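Local coordinates for protein SAM-dependent O-methyltransferase (Thermotoga maritima, PDB 1O54) that probably catalyses the S-adenosyl-L-methionine-dependent methylation of N1 of adenosine 58 in tRNA, working as a homotetramer built as a dimer of dimers, at residues A[113-118]-A[139-144]; A[209-214]-A[263-268]. All blocks are in the same frame, centred on the assembly; numbering follows the deposited sequence.

Contact 1 of 2, residues A[113-118]-A[139-144]; sequences GDRIID and KVFAYE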
loop_
_atom_site.group_PDB
_atom_site.type_symbol
_atom_site.label_atom_id
_atom_site.label_comp_id
_atom_site.label_asym_id
_atom_site.label_seq_id
_atom_site.Cartn_x
_atom_site.Cartn_y
_atom_site.Cartn_z
ATOM N N GLY A 113 33.195 -4.230 11.711
ATOM C CA GLY A 113 34.466 -3.952 11.057
ATOM C C GLY A 113 34.397 -3.262 9.702
ATOM O O GLY A 113 35.438 -2.928 9.128
ATOM N N ASP A 114 33.206 -3.084 9.156
ATOM C CA ASP A 114 33.044 -2.441 7.874
ATOM C C ASP A 114 33.513 -0.982 7.908
ATOM O O ASP A 114 33.435 -0.290 8.944
ATOM C CB ASP A 114 31.610 -2.433 7.395
ATOM C CG ASP A 114 31.176 -3.700 6.703
ATOM O OD1 ASP A 114 32.021 -4.618 6.476
ATOM O OD2 ASP A 114 29.959 -3.826 6.376
ATOM N N ARG A 115 34.031 -0.567 6.772
ATOM C CA ARG A 115 34.338 0.828 6.483
ATOM C C ARG A 115 33.242 1.329 5.523
ATOM O O ARG A 115 33.038 0.754 4.433
ATOM C CB ARG A 115 35.717 0.948 5.829
ATOM C CG ARG A 115 36.848 0.607 6.817
ATOM C CD ARG A 115 38.202 0.268 6.161
ATOM N NE ARG A 115 38.753 1.429 5.462
ATOM C CZ ARG A 115 38.792 1.591 4.129
ATOM N NH1 ARG A 115 38.304 0.678 3.308
ATOM N NH2 ARG A 115 39.361 2.665 3.621
ATOM N N ILE A 116 32.576 2.401 5.927
ATOM C CA ILE A 116 31.378 2.885 5.259
ATOM C C ILE A 116 31.537 4.390 4.996
ATOM O O ILE A 116 31.965 5.117 5.899
ATOM C CB ILE A 116 30.160 2.718 6.190
ATOM C CG1 ILE A 116 29.963 1.259 6.612
ATOM C CG2 ILE A 116 28.909 3.308 5.516
ATOM C CD1 ILE A 116 29.648 0.339 5.522
ATOM N N ILE A 117 31.178 4.850 3.806
ATOM C CA ILE A 117 31.117 6.292 3.515
ATOM C C ILE A 117 29.648 6.708 3.627
ATOM O O ILE A 117 28.768 6.039 3.091
ATOM C CB ILE A 117 31.707 6.611 2.134
ATOM C CG1 ILE A 117 33.247 6.479 2.187
ATOM C CG2 ILE A 117 31.308 7.983 1.629
ATOM C CD1 ILE A 117 33.903 6.493 0.847
ATOM N N ASP A 118 29.414 7.842 4.265
ATOM C CA ASP A 118 28.080 8.434 4.395
ATOM C C ASP A 118 28.187 9.894 3.982
ATOM O O ASP A 118 29.012 10.633 4.497
ATOM C CB ASP A 118 27.667 8.341 5.857
ATOM C CG ASP A 118 26.308 8.944 6.136
ATOM O OD1 ASP A 118 26.159 9.669 7.168
ATOM O OD2 ASP A 118 25.340 8.776 5.369
ATOM N N LYS A 139 34.148 1.695 10.942
ATOM C CA LYS A 139 34.200 3.143 10.894
ATOM C C LYS A 139 33.280 3.683 9.816
ATOM O O LYS A 139 33.214 3.104 8.707
ATOM C CB LYS A 139 35.606 3.612 10.585
ATOM C CG LYS A 139 35.849 5.104 10.821
ATOM C CD LYS A 139 35.705 5.495 12.304
ATOM C CE LYS A 139 36.904 5.072 13.138
ATOM N NZ LYS A 139 36.947 5.666 14.514
ATOM N N VAL A 140 32.609 4.789 10.141
ATOM C CA VAL A 140 31.844 5.577 9.177
ATOM C C VAL A 140 32.616 6.852 8.875
ATOM O O VAL A 140 32.948 7.619 9.778
ATOM C CB VAL A 140 30.430 5.905 9.692
ATOM C CG1 VAL A 140 29.623 6.656 8.635
ATOM C CG2 VAL A 140 29.724 4.604 10.089
ATOM N N PHE A 141 32.910 7.049 7.590
ATOM C CA PHE A 141 33.553 8.295 7.112
ATOM C C PHE A 141 32.416 9.151 6.586
ATOM O O PHE A 141 31.823 8.875 5.528
ATOM C CB PHE A 141 34.591 7.970 6.043
ATOM C CG PHE A 141 35.616 6.987 6.511
ATOM C CD1 PHE A 141 36.684 7.399 7.271
ATOM C CD2 PHE A 141 35.477 5.631 6.224
ATOM C CE1 PHE A 141 37.629 6.499 7.719
ATOM C CE2 PHE A 141 36.400 4.723 6.691
ATOM C CZ PHE A 141 37.459 5.134 7.445
ATOM N N ALA A 142 32.092 10.162 7.370
ATOM C CA ALA A 142 30.915 10.989 7.133
ATOM C C ALA A 142 31.298 12.350 6.587
ATOM O O ALA A 142 31.823 13.207 7.323
ATOM C CB ALA A 142 30.121 11.116 8.442
ATOM N N TYR A 143 31.041 12.548 5.297
ATOM C CA TYR A 143 31.430 13.769 4.630
ATOM C C TYR A 143 30.279 14.768 4.680
ATOM O O TYR A 143 29.177 14.487 4.200
ATOM C CB TYR A 143 31.805 13.475 3.199
ATOM C CG TYR A 143 33.124 12.769 3.028
ATOM C CD1 TYR A 143 33.279 11.437 3.347
ATOM C CD2 TYR A 143 34.208 13.431 2.451
ATOM C CE1 TYR A 143 34.509 10.790 3.149
ATOM C CE2 TYR A 143 35.427 12.805 2.262
ATOM C CZ TYR A 143 35.573 11.494 2.613
ATOM O OH TYR A 143 36.790 10.877 2.412
ATOM N N GLU A 144 30.546 15.919 5.255
ATOM C CA GLU A 144 29.557 16.972 5.383
ATOM C C GLU A 144 30.229 18.300 5.298
ATOM O O GLU A 144 30.791 18.759 6.282
ATOM C CB GLU A 144 28.843 16.864 6.706
ATOM C CG GLU A 144 27.808 17.939 6.963
ATOM C CD GLU A 144 26.761 17.982 5.895
ATOM O OE1 GLU A 144 25.819 17.136 5.927
ATOM O OE2 GLU A 144 26.894 18.844 4.997
#

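Contact 2 of 2, residues A[209-214]-A[263-268]; sequences FATVCP and YMIFAT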
loop_
_atom_site.group_PDB
_atom_site.type_symbol
_atom_site.label_atom_id
_atom_site.label_comp_id
_atom_site.label_asym_id
_atom_site.label_seq_id
_atom_site.Cartn_x
_atom_site.Cartn_y
_atom_site.Cartn_z
ATOM N N PHE A 209 26.184 0.052 -2.790
ATOM C CA PHE A 209 25.814 1.449 -2.906
ATOM C C PHE A 209 24.315 1.609 -2.627
ATOM O O PHE A 209 23.511 0.807 -3.110
ATOM C CB PHE A 209 26.106 1.893 -4.365
ATOM C CG PHE A 209 25.543 3.248 -4.722
ATOM C CD1 PHE A 209 24.273 3.387 -5.282
ATOM C CD2 PHE A 209 26.231 4.400 -4.396
ATOM C CE1 PHE A 209 23.745 4.647 -5.576
ATOM C CE2 PHE A 209 25.725 5.667 -4.714
ATOM C CZ PHE A 209 24.467 5.779 -5.295
ATOM N N ALA A 210 23.931 2.652 -1.888
ATOM C CA ALA A 210 22.511 3.045 -1.771
ATOM C C ALA A 210 22.381 4.543 -1.822
ATOM O O ALA A 210 23.281 5.258 -1.371
ATOM C CB ALA A 210 21.865 2.480 -0.499
ATOM N N THR A 211 21.264 5.027 -2.356
ATOM C CA THR A 211 20.925 6.447 -2.293
ATOM C C THR A 211 19.389 6.566 -2.125
ATOM O O THR A 211 18.636 5.580 -2.293
ATOM C CB THR A 211 21.470 7.190 -3.522
ATOM O OG1 THR A 211 21.333 8.636 -3.353
ATOM C CG2 THR A 211 20.714 6.884 -4.793
ATOM N N VAL A 212 18.940 7.745 -1.732
ATOM C CA VAL A 212 17.513 8.015 -1.597
ATOM C C VAL A 212 17.170 9.210 -2.467
ATOM O O VAL A 212 17.985 10.147 -2.600
ATOM C CB VAL A 212 17.130 8.296 -0.157
ATOM C CG1 VAL A 212 17.207 7.011 0.677
ATOM C CG2 VAL A 212 18.021 9.425 0.467
ATOM N N CYS A 213 16.001 9.156 -3.103
ATOM C CA CYS A 213 15.512 10.207 -3.976
ATOM C C CYS A 213 14.066 10.512 -3.582
ATOM O O CYS A 213 13.271 9.608 -3.416
ATOM C CB CYS A 213 15.538 9.754 -5.451
ATOM S SG CYS A 213 17.178 9.534 -6.149
ATOM N N PRO A 214 13.712 11.774 -3.410
ATOM C CA PRO A 214 12.353 12.136 -3.091
ATOM C C PRO A 214 11.348 12.060 -4.228
ATOM O O PRO A 214 10.164 11.935 -3.937
ATOM C CB PRO A 214 12.475 13.592 -2.615
ATOM C CG PRO A 214 13.628 14.121 -3.263
ATOM C CD PRO A 214 14.604 12.945 -3.372
ATOM N N TYR A 263 12.264 7.180 -2.362
ATOM C CA TYR A 263 12.595 6.049 -3.224
ATOM C C TYR A 263 14.020 5.663 -2.862
ATOM O O TYR A 263 14.866 6.531 -2.742
ATOM C CB TYR A 263 12.507 6.426 -4.691
ATOM C CG TYR A 263 11.095 6.844 -5.072
ATOM C CD1 TYR A 263 10.730 8.169 -5.147
ATOM C CD2 TYR A 263 10.111 5.878 -5.276
ATOM C CE1 TYR A 263 9.432 8.533 -5.483
ATOM C CE2 TYR A 263 8.794 6.241 -5.598
ATOM C CZ TYR A 263 8.478 7.560 -5.708
ATOM O OH TYR A 263 7.195 7.977 -6.042
ATOM N N MET A 264 14.252 4.379 -2.641
ATOM C CA MET A 264 15.565 3.873 -2.300
ATOM C C MET A 264 16.161 3.128 -3.480
ATOM O O MET A 264 15.514 2.214 -4.016
ATOM C CB MET A 264 15.444 2.920 -1.135
ATOM C CG MET A 264 14.868 3.586 0.088
ATOM S SD MET A 264 14.483 2.478 1.465
ATOM C CE MET A 264 12.912 1.720 0.903
ATOM N N ILE A 265 17.388 3.470 -3.849
ATOM C CA ILE A 265 18.046 2.851 -4.988
ATOM C C ILE A 265 19.304 2.173 -4.526
ATOM O O ILE A 265 20.079 2.784 -3.798
ATOM C CB ILE A 265 18.399 3.909 -6.051
ATOM C CG1 ILE A 265 17.153 4.729 -6.489
ATOM C CG2 ILE A 265 19.039 3.253 -7.256
ATOM C CD1 ILE A 265 17.489 5.947 -7.308
ATOM N N PHE A 266 19.504 0.925 -4.958
ATOM C CA PHE A 266 20.669 0.137 -4.563
ATOM C C PHE A 266 21.393 -0.364 -5.790
ATOM O O PHE A 266 20.778 -0.596 -6.825
ATOM C CB PHE A 266 20.156 -1.075 -3.775
ATOM C CG PHE A 266 19.374 -0.708 -2.533
ATOM C CD1 PHE A 266 18.005 -0.546 -2.604
ATOM C CD2 PHE A 266 19.990 -0.506 -1.336
ATOM C CE1 PHE A 266 17.255 -0.175 -1.461
ATOM C CE2 PHE A 266 19.252 -0.157 -0.191
ATOM C CZ PHE A 266 17.888 0.019 -0.281
ATOM N N ALA A 267 22.699 -0.584 -5.668
ATOM C CA ALA A 267 23.512 -1.149 -6.725
ATOM C C ALA A 267 24.772 -1.765 -6.098
ATOM O O ALA A 267 25.158 -1.416 -4.982
ATOM C CB ALA A 267 23.866 -0.092 -7.711
ATOM N N THR A 268 25.370 -2.706 -6.821
ATOM C CA THR A 268 26.598 -3.376 -6.408
ATOM C C THR A 268 27.695 -3.072 -7.399
ATOM O O THR A 268 27.490 -3.280 -8.589
ATOM C CB THR A 268 26.319 -4.884 -6.359
ATOM O OG1 THR A 268 25.344 -5.157 -5.325
ATOM C CG2 THR A 268 27.575 -5.661 -5.993
#

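Contact 1 of 2, residues A[113-118]-A[139-144]
Two neighbouring parallel strands, 115-118 and 139-143, pair in the Rossmann-like sheet of a class I methyltransferase; with helix 125-134 they form a beta-alpha-beta unit. Five backbone bonds join them: Lys139 N to Asp114 O, Ile116 N to Lys139 O, Phe141 N to Ile116 O (2.7 Å), Asp118 N to Phe141 O and Tyr143 N to Asp118 O. The CA-H groups of Val140 and Ala142 add contacts to the carbonyls of Ile116 and Asp118.

One face of the pair carries Arg115, Ile117, Lys139 and Phe141. Arg115 CB meets the ring edge of Phe141 in plane, 3.9 Å from CE2, while CG of Lys139 lies over one ring face, 3.7 Å above its plane and displaced toward the rim. The guanidinium, turned 64° from that ring, gives NH1 to the carbonyl of Lys180. Ile117 CG2 comes within 4.3 Å of Tyr143 CD1; Tyr143 OH is hydrogen-bonded to Glu179 OE1 and to the backbone N of Asp178.

On the face turned to helix 125-134 lie Ile116, Asp118, Val140 and Ala142. Past the strand end, Glu144 OE1 accepts from the backbone N of Val121 and Gly122, in a glycine-rich turn resembling the Rossmann-type GxGxxA pattern, and OE2 forms a salt bridge with Arg146 NE; Glu144 is a predicted S-adenosyl-L-methionine ligand, consistent with the acidic residue that commonly ends the second core strand of class I methyltransferases and binds the cofactor ribose. Val140 holds CG1 anti to its own N (chi1 -177°), which brings that methyl to 3.8 Å from Asp118 CB.

Contact 2 of 2, residues A[209-214]-A[263-268]
Tyr263 turns the edge of its ring to the carbonyls of Cys213 and Pro214, which lie near the ring plane: CD1 is 3.4 Å from Cys213 O and CE1 3.8 Å from Pro214 O. His260 meets the same ring with planes about 50° apart, and Pro253 of a neighbouring subunit packs on it. Ala210 CB approaches the Phe266 ring obliquely at CD2, 3.6 Å away, and the Phe209 ring lies obliquely to Ala267, with Phe209 CD1 4.3 Å from Ala267 CB. Strands 209-213 and 263-268 run antiparallel; 263-269 is the reversed strand of the class I methyltransferase fold, inserted between 207-213 and 234-245 and antiparallel to both. Phe209-Ala267, Thr211-Ile265 and Cys213-Tyr263 are hydrogen-bonded pairs with two N-H...O bonds each; Ile265 N to Thr211 O is nearly straight at hydrogen (174°). Thr211 and Ile265 run alongside each other, Thr211 CG2 4.0 Å from Ile265 CB, on the face covered by helix 216-228. Placed anti to the backbone N (chi1 -170°), Thr211 OG1 is hydrogen-bonded to Leu187 O on the adjoining strand. Ile265 CD1 reaches Cys213 SG at 3.8 Å. On the other face, toward helix 98-107, Val212 CG1 touches Met264 CG at 4.2 Å.

How the contacts relate
Both contacts are buried pairings in one mixed sheet, their centres about 17 Å apart and their nearest atoms about 7 Å apart. Strand 182-187 lies between them, pairing with 115-119 on one side and with 207-213 on the other. Contact 1 is parallel and local, closed through a single helix; contact 2 is antiparallel and brings back a strand from 49 residues later. Contact 1 mixes apolar with charged side chains and is partly exposed at Arg115, Lys139 and Phe141; the paired residues of contact 2 carry no charge and are all buried. Each approaches the predicted cofactor site: contact 1 holds Glu144, and Asp188 lies near Asp118 of contact 1 and touches Val212 of contact 2.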